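DUF1425 domain-containing protein (Shewanella loihica, PDB 3O0L) is of unknown function but is probably an exported lipoprotein built around an all-beta domain of the E-set type. Local coordinates at residues 60-65 with 97-102; 44-49 with 102-107; 20-25 with 106-111; 56-61 with 76-81; 70-75 with 93-98. One frame throughout, in Å; residues are numbered along the deposited sequence. Where two conformers were deposited one is given.

Contact 1. Residues 60-65 with 97-102; sequences FTWYDI and ATAVRC
The guanidinium of Arg101 lies flat on the ring of Tyr63, the two planes 2° apart and their centres separated by 4.4 Å. A bend at chi3 (71°) turns the otherwise extended arginine chain back over the ring, while water 1 meets the guanidinium edge at NE and donates to Asp64 O. Cys102 CB sits 3.9 Å from the centroid of the Trp62 six-membered ring, a CH-pi contact, and Cys102 SG touches Phe60 CD1 at 3.9 Å. The ladder puts Tyr63 and Arg101 on one face and Trp62 and Cys102 on the other. Tyr63 N bonds Arg101 O at 2.9 Å, and Tyr63 O takes Val100 N at 2.8 Å as well as a weak bond from Arg101 N. Two residues thus face one, a classic beta bulge. Glu103 forms a salt bridge with Arg101 NH1. Strand 54-63 here pairs with 101-109, and Phe60, Trp62 and Cys102 all rest on Ala42 of strand 40-48 in the facing sheet.

Contact 2. Residues 44-49 with 102-107; sequences GTIISK and CELYVR
Leu104 donates its backbone N to Ser11 OG of the second subunit, while its side chain turns inward to meet Gly44 and Ile46. Nothing polar joins the two segments themselves. Leu104 CD2 comes to 4.0 Å from Gly44 CA, where the bare backbone lets the methyl settle close to the chain, and to 4.2 Å from Ile46 CG1. With CG anti to the backbone N (chi1 176°), the leucine stretches its branch across the gap between the sheets and crosses Ile46 at a slant. Two residues along strand 102-107, Ile46 and Val106 reach toward each other tip to tip: Ile46 CD1 is 3.8 Å from Val106 CG2, and CG1 is only slightly farther from the same methyl. Strands 44-48 and 102-107 run in nearly the same direction, their axes 24° apart and 8.8 Å distant at closest approach, a spacing that belongs to two facing sheets and not to neighbours in one. Leu80 also packs on Ile46, and Val28, Phe60 and Val90 on Leu104, so methyl and aromatic groups surround the junction. Tyr105, Val106 and Arg107 pair with an antiparallel strand of the second subunit, which carries the sheet across the interface. Backbone bonding thus runs along the sheets, and no polar bond crosses between the two strands, consistent with layers held here by van der Waals contact and burial from water.

Contact 3. Residues 20-25 with 106-111; sequences GSFHSD and VREAIS
Phe22 leaves its strand with CG anti to the backbone N (chi1 -177°), which carries the ring toward the last modelled residues. Its CB touches Ser111 O at 3.2 Å, and CD1 meets Ser111 OG at 3.3 Å. Farther out, one ring face is covered by backbone: Ser111 N stands 3.7 Å above the plane over the centre, and Ile110 CA is 3.9 Å from Phe22 CE2. At the tip, Phe22 CZ lies 3.4 Å from Ala109 O, while Glu108 OE1 approaches the ring edge in its plane. That same oxygen accepts from Ser24 OG at 2.9 Å through its syn lone pair, and water 3 donates both to Ser24 OG and to Glu108 OE2. The start of strand 22-34, in one sheet, thus meets the end of strand 101-109, in the other, whose residues 106-109 also pair with a strand of the second subunit. Both oxygens of the buried carboxylate have a donor, which would probably favour the charged form, whereas Ser111 N, covered by the ring, has no hydrogen-bond partner in the model.

Contact 4. Residues 56-61 with 76-81; sequences LQYKFT and SWKSLK
Strands 54-63 and 78-82 form an antiparallel ladder in which Leu56-Leu80 and Tyr58-Lys78 are hydrogen-bonded pairs, with the non-hydrogen-bonded pair Gln57-Ser79 between them. Leu56 N bonds Leu80 O at 2.9 Å with an angle of 169° at the hydrogen, and the return bond from Leu80 N to Leu56 O is as short. Tyr58 O is gripped twice by one residue, by Lys78 N at 2.9 Å and by Lys78 NZ at 3.0 Å. Bends at chi3 and chi4 curl the lysine back, so that its NZ also donates to Ser76 O at 2.7 Å and stands over the Tyr58 ring, 4.4 Å from the centroid, in a cation-pi contact. Leu56, Tyr58 and Leu80 share one face with this curled lysine. On the other side, with Gln57 and Ser79, the extended Lys59 lays its CG 4.0 Å above the six-membered ring of Trp77, over its centre. The opposite face of that indole receives Arg107, in a cation-pi pair, whose NH2 also bonds Gln57 OE1. The outermost strand 78-82 is thus paired to the central strand 54-63 in an antiparallel sheet that faces a second one, as in a beta-sandwich.

Contact 5. Residues 70-75 with 93-98; sequences VEDEGV and LSPNAT
Pro95 presses its ring against Val70, Glu71 and Asp72 where two loops meet, one folding into a type II beta turn from Asp72 to Val75 and the other into an Asx turn at Asn96. The close-packed part centres on the proline. Its CG lies 3.9 Å from Val70 CG1 and 3.4 Å from Glu71 O, while its CB meets Asp72 OD1 at 3.6 Å. Val70 CG1 also reaches Asn96 ND2 at 3.3 Å, with the two side chains slanting across each other. Beneath this patch lies Trp62, which Val70, Asp72 and Pro95 all touch, and Val70 is tied to the same residue by backbone hydrogen bonding. The outer side is looser and wetter. No direct hydrogen bond spans the loops; water 5 bridges instead, accepting from Asn96 ND2 at 2.7 Å and donating to Glu71 O. Water 6 gives a firm bond to Leu93 O and a weak one to Asp72 OD1. The Asn96 amide is fixed by its own loop, since OD1 accepts from Thr98 N at 2.8 Å and, on a lone pair in the carbonyl plane, from Thr98 OG1 at 2.7 Å.

How the contacts relate
Contact 2 is the core of the set, its centre about 2 Å from the chain's centre, and it alone is wholly apolar because it joins the two sheets face to face. Contact 3 also joins the sheets, but near the chain's end and through a ring and a serine-carboxylate bond. Contacts 1 and 4 lie within one sheet, pairing strand 54-63 with its neighbours on either side, and so add backbone ladders to stacked side chains. Contact 5 is a surface contact of loops, bridged by water, about 8 Å from contact 1 between centres and resting on its Trp62. Strand 101-109 serves contacts 1, 2 and 3; the last two also touch the second subunit.

Contact 1. Residues 60-65 with 97-102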
# COMPACT_ATOMS: atom_id res chain seq x y z
N PHE A 60 -8.64 12.24 2.86
CA PHE A 60 -8.13 11.80 4.16
C PHE A 60 -9.28 11.46 5.07
O PHE A 60 -10.35 12.07 4.97
CB PHE A 60 -7.33 12.90 4.85
CG PHE A 60 -6.02 13.25 4.19
CD1 PHE A 60 -4.85 12.57 4.52
CD2 PHE A 60 -5.94 14.29 3.30
CE1 PHE A 60 -3.68 12.90 3.95
CE2 PHE A 60 -4.73 14.62 2.72
CZ PHE A 60 -3.60 13.93 3.05
N THR A 61 -9.03 10.55 6.00
CA THR A 61 -9.93 10.29 7.12
C THR A 61 -9.10 10.43 8.40
O THR A 61 -7.86 10.28 8.38
CB THR A 61 -10.56 8.90 7.06
OG1 THR A 61 -9.52 7.95 6.98
CG2 THR A 61 -11.42 8.74 5.78
N TRP A 62 -9.77 10.72 9.50
CA TRP A 62 -9.12 11.04 10.73
C TRP A 62 -9.63 10.13 11.86
O TRP A 62 -10.82 9.79 11.91
CB TRP A 62 -9.45 12.47 11.07
CG TRP A 62 -8.85 13.43 10.13
CD1 TRP A 62 -9.40 13.92 9.00
CD2 TRP A 62 -7.55 14.00 10.23
NE1 TRP A 62 -8.53 14.79 8.38
CE2 TRP A 62 -7.40 14.88 9.13
CE3 TRP A 62 -6.52 13.91 11.18
CZ2 TRP A 62 -6.23 15.62 8.93
CZ3 TRP A 62 -5.35 14.64 10.96
CH2 TRP A 62 -5.23 15.48 9.85
N TYR A 63 -8.73 9.78 12.77
CA TYR A 63 -9.04 8.90 13.90
C TYR A 63 -8.52 9.47 15.21
O TYR A 63 -7.51 10.17 15.25
CB TYR A 63 -8.41 7.51 13.67
CG TYR A 63 -8.82 6.94 12.36
CD1 TYR A 63 -10.00 6.20 12.23
CD2 TYR A 63 -8.07 7.18 11.23
CE1 TYR A 63 -10.39 5.69 11.00
CE2 TYR A 63 -8.45 6.69 10.01
CZ TYR A 63 -9.60 5.95 9.89
OH TYR A 63 -9.95 5.50 8.65
N ASP A 64 -9.22 9.14 16.27
CA ASP A 64 -8.87 9.59 17.62
C ASP A 64 -8.05 8.48 18.27
O ASP A 64 -7.72 7.49 17.61
CB ASP A 64 -10.14 9.93 18.43
CG ASP A 64 -10.98 8.70 18.82
OD1 ASP A 64 -10.55 7.54 18.61
OD2 ASP A 64 -12.09 8.92 19.35
N ILE A 65 -7.72 8.67 19.54
CA ILE A 65 -6.84 7.72 20.26
C ILE A 65 -7.45 6.34 20.39
O ILE A 65 -6.72 5.37 20.41
CB ILE A 65 -6.42 8.28 21.66
CG1 ILE A 65 -5.20 7.53 22.23
CG2 ILE A 65 -7.59 8.25 22.62
CD1 ILE A 65 -3.99 7.48 21.29
N ALA A 97 -9.42 18.77 17.59
CA ALA A 97 -8.20 18.46 18.37
C ALA A 97 -8.12 17.04 18.94
O ALA A 97 -7.04 16.64 19.42
CB ALA A 97 -8.06 19.48 19.45
N THR A 98 -9.20 16.26 18.92
CA THR A 98 -9.11 14.87 19.39
C THR A 98 -8.48 13.92 18.37
O THR A 98 -8.12 12.81 18.73
CB THR A 98 -10.46 14.23 19.83
OG1 THR A 98 -11.31 13.99 18.70
CG2 THR A 98 -11.15 15.04 20.91
N ALA A 99 -8.35 14.34 17.11
CA ALA A 99 -7.76 13.49 16.09
C ALA A 99 -6.28 13.30 16.37
O ALA A 99 -5.56 14.26 16.68
CB ALA A 99 -7.95 14.09 14.71
N VAL A 100 -5.82 12.05 16.34
CA VAL A 100 -4.39 11.78 16.59
C VAL A 100 -3.69 11.25 15.36
O VAL A 100 -2.49 11.18 15.33
CB VAL A 100 -4.19 10.79 17.76
CG1 VAL A 100 -4.83 11.37 19.07
CG2 VAL A 100 -4.77 9.41 17.42
N ARG A 101 -4.44 10.90 14.32
CA ARG A 101 -3.89 10.14 13.21
C ARG A 101 -4.76 10.32 11.96
O ARG A 101 -5.95 10.46 12.09
CB ARG A 101 -3.89 8.67 13.66
CG ARG A 101 -3.43 7.63 12.74
CD ARG A 101 -3.39 6.26 13.48
NE ARG A 101 -4.67 5.60 13.83
CZ ARG A 101 -5.47 4.94 12.98
NH1 ARG A 101 -5.21 4.90 11.67
NH2 ARG A 101 -6.56 4.33 13.44
N CYS A 102 -4.15 10.36 10.78
CA CYS A 102 -4.90 10.36 9.53
C CYS A 102 -4.54 9.17 8.69
O CYS A 102 -3.52 8.49 8.95
CB CYS A 102 -4.61 11.61 8.68
SG CYS A 102 -2.98 11.56 7.76
O HOH W 1 -5.58 5.95 16.41
O HOH W 2 -8.09 11.05 20.87

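Contact 2. Residues 44-49 with 102-107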
# COMPACT_ATOMS: atom_id res chain seq x y z
N GLY A 44 0.23 14.33 2.62
CA GLY A 44 0.24 13.15 1.78
C GLY A 44 1.06 13.41 0.55
O GLY A 44 1.25 14.57 0.14
N THR A 45 1.58 12.33 -0.02
CA THR A 45 2.34 12.42 -1.26
C THR A 45 1.77 11.34 -2.19
O THR A 45 1.64 10.18 -1.77
CB THR A 45 3.85 12.20 -1.00
OG1 THR A 45 4.43 13.41 -0.46
CG2 THR A 45 4.58 11.80 -2.30
N ILE A 46 1.43 11.71 -3.42
CA ILE A 46 0.93 10.78 -4.43
C ILE A 46 1.85 10.92 -5.61
O ILE A 46 1.96 12.00 -6.22
CB ILE A 46 -0.51 11.08 -4.83
CG1 ILE A 46 -1.43 11.09 -3.61
CG2 ILE A 46 -1.04 10.03 -5.79
CD1 ILE A 46 -2.85 11.70 -3.90
N ILE A 47 2.56 9.84 -5.92
CA ILE A 47 3.55 9.83 -6.99
C ILE A 47 3.14 8.86 -8.06
O ILE A 47 2.80 7.71 -7.74
CB ILE A 47 4.92 9.34 -6.48
CG1 ILE A 47 5.33 10.07 -5.20
CG2 ILE A 47 5.99 9.50 -7.57
CD1 ILE A 47 6.77 9.76 -4.75
N SER A 48 3.12 9.32 -9.31
CA SER A 48 2.98 8.43 -10.45
C SER A 48 4.36 8.05 -10.99
O SER A 48 5.27 8.89 -11.09
CB SER A 48 2.17 9.06 -11.58
OG SER A 48 2.43 8.36 -12.78
N LYS A 49 4.51 6.77 -11.31
CA LYS A 49 5.75 6.25 -11.87
C LYS A 49 5.44 5.65 -13.23
O LYS A 49 6.05 4.68 -13.65
CB LYS A 49 6.36 5.22 -10.92
CG LYS A 49 6.90 5.79 -9.62
CD LYS A 49 7.81 4.81 -8.91
CE LYS A 49 7.92 5.10 -7.41
NZ LYS A 49 8.66 6.35 -7.13
N CYS A 102 -4.15 10.36 10.78
CA CYS A 102 -4.90 10.36 9.53
C CYS A 102 -4.54 9.17 8.69
O CYS A 102 -3.52 8.49 8.95
CB CYS A 102 -4.61 11.61 8.68
SG CYS A 102 -2.98 11.56 7.76
N GLU A 103 -5.38 8.92 7.68
CA GLU A 103 -5.13 7.92 6.65
C GLU A 103 -5.53 8.57 5.32
O GLU A 103 -6.56 9.25 5.24
CB GLU A 103 -5.94 6.65 6.90
CG GLU A 103 -5.58 5.89 8.18
CD GLU A 103 -6.53 4.72 8.50
OE1 GLU A 103 -7.55 4.54 7.80
OE2 GLU A 103 -6.25 3.99 9.48
N LEU A 104 -4.70 8.40 4.29
CA LEU A 104 -4.98 8.90 2.95
C LEU A 104 -5.51 7.75 2.12
O LEU A 104 -4.89 6.69 2.10
CB LEU A 104 -3.72 9.46 2.30
CG LEU A 104 -3.77 9.95 0.85
CD1 LEU A 104 -4.84 11.05 0.69
CD2 LEU A 104 -2.41 10.44 0.39
N TYR A 105 -6.65 7.96 1.45
CA TYR A 105 -7.21 7.01 0.47
C TYR A 105 -7.15 7.59 -0.93
O TYR A 105 -7.43 8.76 -1.11
CB TYR A 105 -8.66 6.70 0.79
CG TYR A 105 -8.81 5.96 2.09
CD1 TYR A 105 -8.88 6.62 3.30
CD2 TYR A 105 -8.78 4.57 2.10
CE1 TYR A 105 -8.95 5.92 4.48
CE2 TYR A 105 -8.86 3.85 3.27
CZ TYR A 105 -8.96 4.52 4.44
OH TYR A 105 -9.04 3.77 5.56
N VAL A 106 -6.76 6.76 -1.90
CA VAL A 106 -6.67 7.13 -3.29
C VAL A 106 -7.41 6.10 -4.09
O VAL A 106 -7.24 4.89 -3.87
CB VAL A 106 -5.21 7.21 -3.77
CG1 VAL A 106 -5.10 7.36 -5.27
CG2 VAL A 106 -4.45 8.35 -3.05
N ARG A 107 -8.24 6.56 -5.02
CA ARG A 107 -8.91 5.61 -5.87
C ARG A 107 -8.69 5.95 -7.32
O ARG A 107 -8.50 7.11 -7.68
CB ARG A 107 -10.35 5.41 -5.45
CG ARG A 107 -11.24 6.49 -5.68
CD ARG A 107 -12.58 6.19 -5.00
NE ARG A 107 -13.52 7.22 -5.39
CZ ARG A 107 -14.76 7.36 -4.91
NH1 ARG A 107 -15.28 6.54 -3.98
NH2 ARG A 107 -15.48 8.37 -5.36

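Contact 3. Residues 20-25 with 106-111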
# COMPACT_ATOMS: atom_id res chain seq x y z
N GLY A 20 -4.33 -5.38 -19.82
CA GLY A 20 -4.39 -5.15 -21.25
C GLY A 20 -3.56 -3.92 -21.56
O GLY A 20 -2.38 -3.85 -21.19
N SER A 21 -4.20 -2.92 -22.15
CA SER A 21 -3.51 -1.71 -22.57
C SER A 21 -3.33 -0.71 -21.42
O SER A 21 -2.55 0.23 -21.53
CB SER A 21 -4.27 -1.07 -23.75
OG SER A 21 -5.56 -0.66 -23.34
N PHE A 22 -4.04 -0.95 -20.30
CA PHE A 22 -3.98 -0.12 -19.12
C PHE A 22 -2.81 -0.45 -18.20
O PHE A 22 -2.66 -1.60 -17.74
CB PHE A 22 -5.28 -0.26 -18.33
CG PHE A 22 -5.35 0.62 -17.12
CD1 PHE A 22 -5.65 1.97 -17.26
CD2 PHE A 22 -5.12 0.12 -15.83
CE1 PHE A 22 -5.72 2.82 -16.16
CE2 PHE A 22 -5.19 0.98 -14.71
CZ PHE A 22 -5.49 2.33 -14.88
N HIS A 23 -1.99 0.56 -17.90
CA HIS A 23 -0.84 0.41 -17.01
C HIS A 23 -0.79 1.61 -16.05
O HIS A 23 -0.77 2.76 -16.49
CB HIS A 23 0.44 0.30 -17.84
CG HIS A 23 0.42 -0.83 -18.82
ND1 HIS A 23 0.75 -2.12 -18.48
CD2 HIS A 23 0.11 -0.85 -20.14
CE1 HIS A 23 0.63 -2.90 -19.55
NE2 HIS A 23 0.25 -2.15 -20.57
N SER A 24 -0.84 1.38 -14.74
CA SER A 24 -0.62 2.44 -13.81
C SER A 24 0.36 2.00 -12.76
O SER A 24 0.56 0.83 -12.55
CB SER A 24 -1.92 2.84 -13.12
OG SER A 24 -2.47 1.74 -12.48
N ASP A 25 0.98 2.97 -12.10
CA ASP A 25 1.98 2.70 -11.10
C ASP A 25 2.01 3.91 -10.22
O ASP A 25 2.47 4.97 -10.64
CB ASP A 25 3.33 2.47 -11.80
CG ASP A 25 4.40 1.91 -10.88
OD1 ASP A 25 4.27 2.00 -9.65
OD2 ASP A 25 5.40 1.38 -11.42
N VAL A 106 -6.76 6.76 -1.90
CA VAL A 106 -6.67 7.13 -3.29
C VAL A 106 -7.41 6.10 -4.09
O VAL A 106 -7.24 4.89 -3.87
CB VAL A 106 -5.21 7.21 -3.77
CG1 VAL A 106 -5.10 7.36 -5.27
CG2 VAL A 106 -4.45 8.35 -3.05
N ARG A 107 -8.24 6.56 -5.02
CA ARG A 107 -8.91 5.61 -5.87
C ARG A 107 -8.69 5.95 -7.32
O ARG A 107 -8.50 7.11 -7.68
CB ARG A 107 -10.35 5.41 -5.45
CG ARG A 107 -11.24 6.49 -5.68
CD ARG A 107 -12.58 6.19 -5.00
NE ARG A 107 -13.52 7.22 -5.39
CZ ARG A 107 -14.76 7.36 -4.91
NH1 ARG A 107 -15.28 6.54 -3.98
NH2 ARG A 107 -15.48 8.37 -5.36
N GLU A 108 -8.63 4.91 -8.14
CA GLU A 108 -8.43 5.05 -9.57
C GLU A 108 -9.27 4.01 -10.27
O GLU A 108 -9.57 2.95 -9.71
CB GLU A 108 -6.95 4.88 -9.96
CG GLU A 108 -6.34 3.59 -9.44
CD GLU A 108 -4.95 3.29 -10.02
OE1 GLU A 108 -4.88 2.76 -11.17
OE2 GLU A 108 -3.95 3.56 -9.31
N ALA A 109 -9.72 4.35 -11.46
CA ALA A 109 -10.50 3.44 -12.25
C ALA A 109 -9.48 2.56 -12.98
O ALA A 109 -8.48 3.06 -13.45
CB ALA A 109 -11.39 4.23 -13.26
N ILE A 110 -9.70 1.24 -12.97
CA ILE A 110 -8.94 0.27 -13.77
C ILE A 110 -9.70 0.17 -15.08
O ILE A 110 -10.94 0.20 -15.08
CB ILE A 110 -8.98 -1.16 -13.18
CG1 ILE A 110 -8.49 -1.21 -11.74
CG2 ILE A 110 -8.17 -2.14 -14.06
CD1 ILE A 110 -8.68 -2.57 -11.11
N SER A 111 -8.99 0.05 -16.20
CA SER A 111 -9.68 -0.10 -17.49
C SER A 111 -9.05 -1.25 -18.25
O SER A 111 -8.04 -1.79 -17.80
CB SER A 111 -9.60 1.21 -18.29
OG SER A 111 -8.37 1.33 -18.97
O HOH W 3 -1.80 1.87 -9.78

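Contact 4. Residues 56-61 with 76-81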
# COMPACT_ATOMS: atom_id res chain seq x y z
N LEU A 56 -7.14 10.39 -10.73
CA LEU A 56 -7.49 9.71 -9.50
C LEU A 56 -8.25 10.64 -8.56
O LEU A 56 -8.48 11.80 -8.86
CB LEU A 56 -6.25 9.09 -8.85
CG LEU A 56 -5.02 9.97 -8.63
CD1 LEU A 56 -5.21 10.84 -7.45
CD2 LEU A 56 -3.82 9.05 -8.42
N GLN A 57 -8.74 10.06 -7.47
CA GLN A 57 -9.43 10.82 -6.43
C GLN A 57 -8.83 10.46 -5.12
O GLN A 57 -8.35 9.33 -4.93
CB GLN A 57 -10.90 10.46 -6.40
CG GLN A 57 -11.62 10.77 -7.66
CD GLN A 57 -13.09 10.71 -7.40
OE1 GLN A 57 -13.61 9.64 -7.05
NE2 GLN A 57 -13.75 11.85 -7.47
N TYR A 58 -8.84 11.41 -4.18
CA TYR A 58 -8.31 11.15 -2.87
C TYR A 58 -9.12 11.80 -1.77
O TYR A 58 -9.87 12.76 -2.01
CB TYR A 58 -6.85 11.64 -2.77
CG TYR A 58 -6.73 13.15 -2.63
CD1 TYR A 58 -6.72 13.97 -3.77
CD2 TYR A 58 -6.64 13.74 -1.37
CE1 TYR A 58 -6.65 15.37 -3.64
CE2 TYR A 58 -6.58 15.10 -1.23
CZ TYR A 58 -6.56 15.92 -2.37
OH TYR A 58 -6.45 17.28 -2.21
N LYS A 59 -8.95 11.27 -0.56
CA LYS A 59 -9.44 11.94 0.65
C LYS A 59 -8.77 11.39 1.86
O LYS A 59 -8.32 10.23 1.87
CB LYS A 59 -10.96 11.87 0.81
CG LYS A 59 -11.54 10.60 1.31
CD LYS A 59 -12.94 10.92 1.80
CE LYS A 59 -13.77 9.70 2.00
NZ LYS A 59 -15.23 10.07 2.00
N PHE A 60 -8.64 12.24 2.86
CA PHE A 60 -8.13 11.80 4.16
C PHE A 60 -9.28 11.46 5.07
O PHE A 60 -10.35 12.07 4.97
CB PHE A 60 -7.33 12.90 4.85
CG PHE A 60 -6.02 13.25 4.19
CD1 PHE A 60 -4.85 12.57 4.52
CD2 PHE A 60 -5.94 14.29 3.30
CE1 PHE A 60 -3.68 12.90 3.95
CE2 PHE A 60 -4.73 14.62 2.72
CZ PHE A 60 -3.60 13.93 3.05
N THR A 61 -9.03 10.55 6.00
CA THR A 61 -9.93 10.29 7.12
C THR A 61 -9.10 10.43 8.40
O THR A 61 -7.86 10.28 8.38
CB THR A 61 -10.56 8.90 7.06
OG1 THR A 61 -9.52 7.95 6.98
CG2 THR A 61 -11.42 8.74 5.78
N SER A 76 -15.07 15.63 0.95
CA SER A 76 -15.41 14.54 0.05
C SER A 76 -14.19 14.16 -0.81
O SER A 76 -13.12 14.76 -0.68
CB SER A 76 -16.51 15.06 -0.84
OG SER A 76 -15.97 16.15 -1.56
N TRP A 77 -14.39 13.22 -1.73
CA TRP A 77 -13.35 12.81 -2.67
C TRP A 77 -13.00 13.96 -3.59
O TRP A 77 -13.89 14.66 -4.06
CB TRP A 77 -13.82 11.59 -3.50
CG TRP A 77 -13.97 10.35 -2.68
CD1 TRP A 77 -15.11 9.92 -2.07
CD2 TRP A 77 -12.95 9.39 -2.37
NE1 TRP A 77 -14.87 8.76 -1.39
CE2 TRP A 77 -13.56 8.39 -1.57
CE3 TRP A 77 -11.59 9.26 -2.67
CZ2 TRP A 77 -12.86 7.29 -1.06
CZ3 TRP A 77 -10.90 8.15 -2.20
CH2 TRP A 77 -11.55 7.17 -1.40
N LYS A 78 -11.70 14.19 -3.80
CA LYS A 78 -11.20 15.29 -4.61
C LYS A 78 -10.46 14.73 -5.79
O LYS A 78 -9.68 13.80 -5.64
CB LYS A 78 -10.25 16.15 -3.77
CG LYS A 78 -10.96 17.17 -2.83
CD LYS A 78 -10.05 17.61 -1.65
CE LYS A 78 -10.27 16.77 -0.31
NZ LYS A 78 -10.51 15.24 -0.42
N SER A 79 -10.68 15.29 -6.97
CA SER A 79 -10.03 14.81 -8.18
C SER A 79 -8.66 15.41 -8.40
O SER A 79 -8.42 16.57 -8.06
CB SER A 79 -10.87 15.10 -9.41
OG SER A 79 -11.93 14.17 -9.46
N LEU A 80 -7.77 14.60 -8.98
CA LEU A 80 -6.44 15.01 -9.45
C LEU A 80 -6.18 14.35 -10.79
O LEU A 80 -6.57 13.20 -11.03
CB LEU A 80 -5.31 14.51 -8.54
CG LEU A 80 -5.00 15.03 -7.15
CD1 LEU A 80 -3.82 14.23 -6.62
CD2 LEU A 80 -4.67 16.51 -7.16
N LYS A 81 -5.49 15.06 -11.67
CA LYS A 81 -4.94 14.44 -12.85
C LYS A 81 -3.42 14.50 -12.62
O LYS A 81 -2.82 15.58 -12.56
CB LYS A 81 -5.37 15.17 -14.14
CG LYS A 81 -5.09 14.41 -15.45
CD LYS A 81 -5.38 15.27 -16.70
O HOH W 4 -9.40 15.12 2.73

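Contact 5. Residues 70-75 with 93-98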
# COMPACT_ATOMS: atom_id res chain seq x y z
N VAL A 70 -13.23 10.44 13.26
CA VAL A 70 -13.56 11.77 13.72
C VAL A 70 -14.41 12.45 12.65
O VAL A 70 -14.06 12.43 11.44
CB VAL A 70 -12.27 12.58 13.96
CG1 VAL A 70 -12.57 13.97 14.43
CG2 VAL A 70 -11.33 11.86 14.98
N GLU A 71 -15.53 13.05 13.06
CA GLU A 71 -16.41 13.72 12.12
C GLU A 71 -15.63 14.74 11.32
O GLU A 71 -14.96 15.60 11.91
CB GLU A 71 -17.55 14.43 12.83
CG GLU A 71 -18.43 15.25 11.89
CD GLU A 71 -19.07 14.49 10.75
OE1 GLU A 71 -19.38 13.29 10.93
OE2 GLU A 71 -19.26 15.11 9.66
N ASP A 72 -15.75 14.69 10.00
CA ASP A 72 -14.98 15.55 9.10
C ASP A 72 -15.94 16.25 8.13
O ASP A 72 -16.13 15.81 6.99
CB ASP A 72 -13.96 14.67 8.36
CG ASP A 72 -12.79 15.45 7.71
OD1 ASP A 72 -12.58 16.66 7.98
OD2 ASP A 72 -12.06 14.80 6.91
N GLU A 73 -16.59 17.31 8.60
CA GLU A 73 -17.68 17.92 7.82
C GLU A 73 -17.22 18.48 6.50
O GLU A 73 -16.22 19.18 6.44
CB GLU A 73 -18.27 19.09 8.60
CG GLU A 73 -19.03 18.73 9.88
CD GLU A 73 -20.38 18.11 9.64
OE1 GLU A 73 -20.85 18.09 8.48
OE2 GLU A 73 -20.95 17.58 10.61
N GLY A 74 -18.00 18.24 5.45
CA GLY A 74 -17.77 18.92 4.18
C GLY A 74 -16.45 18.49 3.52
O GLY A 74 -15.75 19.31 2.94
N VAL A 75 -16.08 17.23 3.70
CA VAL A 75 -14.84 16.70 3.07
C VAL A 75 -15.32 15.54 2.23
O VAL A 75 -15.93 14.62 2.72
CB VAL A 75 -13.80 16.24 4.06
CG1 VAL A 75 -12.68 15.41 3.37
CG2 VAL A 75 -13.19 17.48 4.83
N LEU A 93 -6.16 19.91 7.14
CA LEU A 93 -6.15 20.25 8.54
C LEU A 93 -7.10 19.31 9.26
O LEU A 93 -8.19 19.01 8.75
CB LEU A 93 -6.60 21.70 8.69
CG LEU A 93 -6.49 22.35 10.04
CD1 LEU A 93 -5.05 22.35 10.52
CD2 LEU A 93 -7.11 23.78 9.89
N SER A 94 -6.70 18.82 10.42
CA SER A 94 -7.58 18.01 11.28
C SER A 94 -8.88 18.75 11.61
O SER A 94 -8.88 19.97 11.80
CB SER A 94 -6.87 17.65 12.58
OG SER A 94 -7.81 17.21 13.56
N PRO A 95 -10.02 18.03 11.68
CA PRO A 95 -11.28 18.68 11.95
C PRO A 95 -11.51 18.97 13.42
O PRO A 95 -12.28 19.82 13.72
CB PRO A 95 -12.32 17.70 11.40
CG PRO A 95 -11.70 16.39 11.56
CD PRO A 95 -10.21 16.59 11.40
N ASN A 96 -10.83 18.28 14.33
CA ASN A 96 -10.87 18.69 15.71
C ASN A 96 -9.67 18.15 16.46
O ASN A 96 -8.99 17.20 16.01
CB ASN A 96 -12.21 18.40 16.40
CG ASN A 96 -12.41 16.96 16.79
OD1 ASN A 96 -11.64 16.39 17.57
ND2 ASN A 96 -13.55 16.40 16.38
N ALA A 97 -9.42 18.77 17.59
CA ALA A 97 -8.20 18.46 18.37
C ALA A 97 -8.12 17.04 18.94
O ALA A 97 -7.04 16.64 19.42
CB ALA A 97 -8.06 19.48 19.45
N THR A 98 -9.20 16.26 18.92
CA THR A 98 -9.11 14.87 19.39
C THR A 98 -8.48 13.92 18.37
O THR A 98 -8.12 12.81 18.73
CB THR A 98 -10.46 14.23 19.83
OG1 THR A 98 -11.31 13.99 18.70
CG2 THR A 98 -11.15 15.04 20.91
O HOH W 5 -15.29 17.27 14.48
O HOH W 6 -9.98 18.44 6.96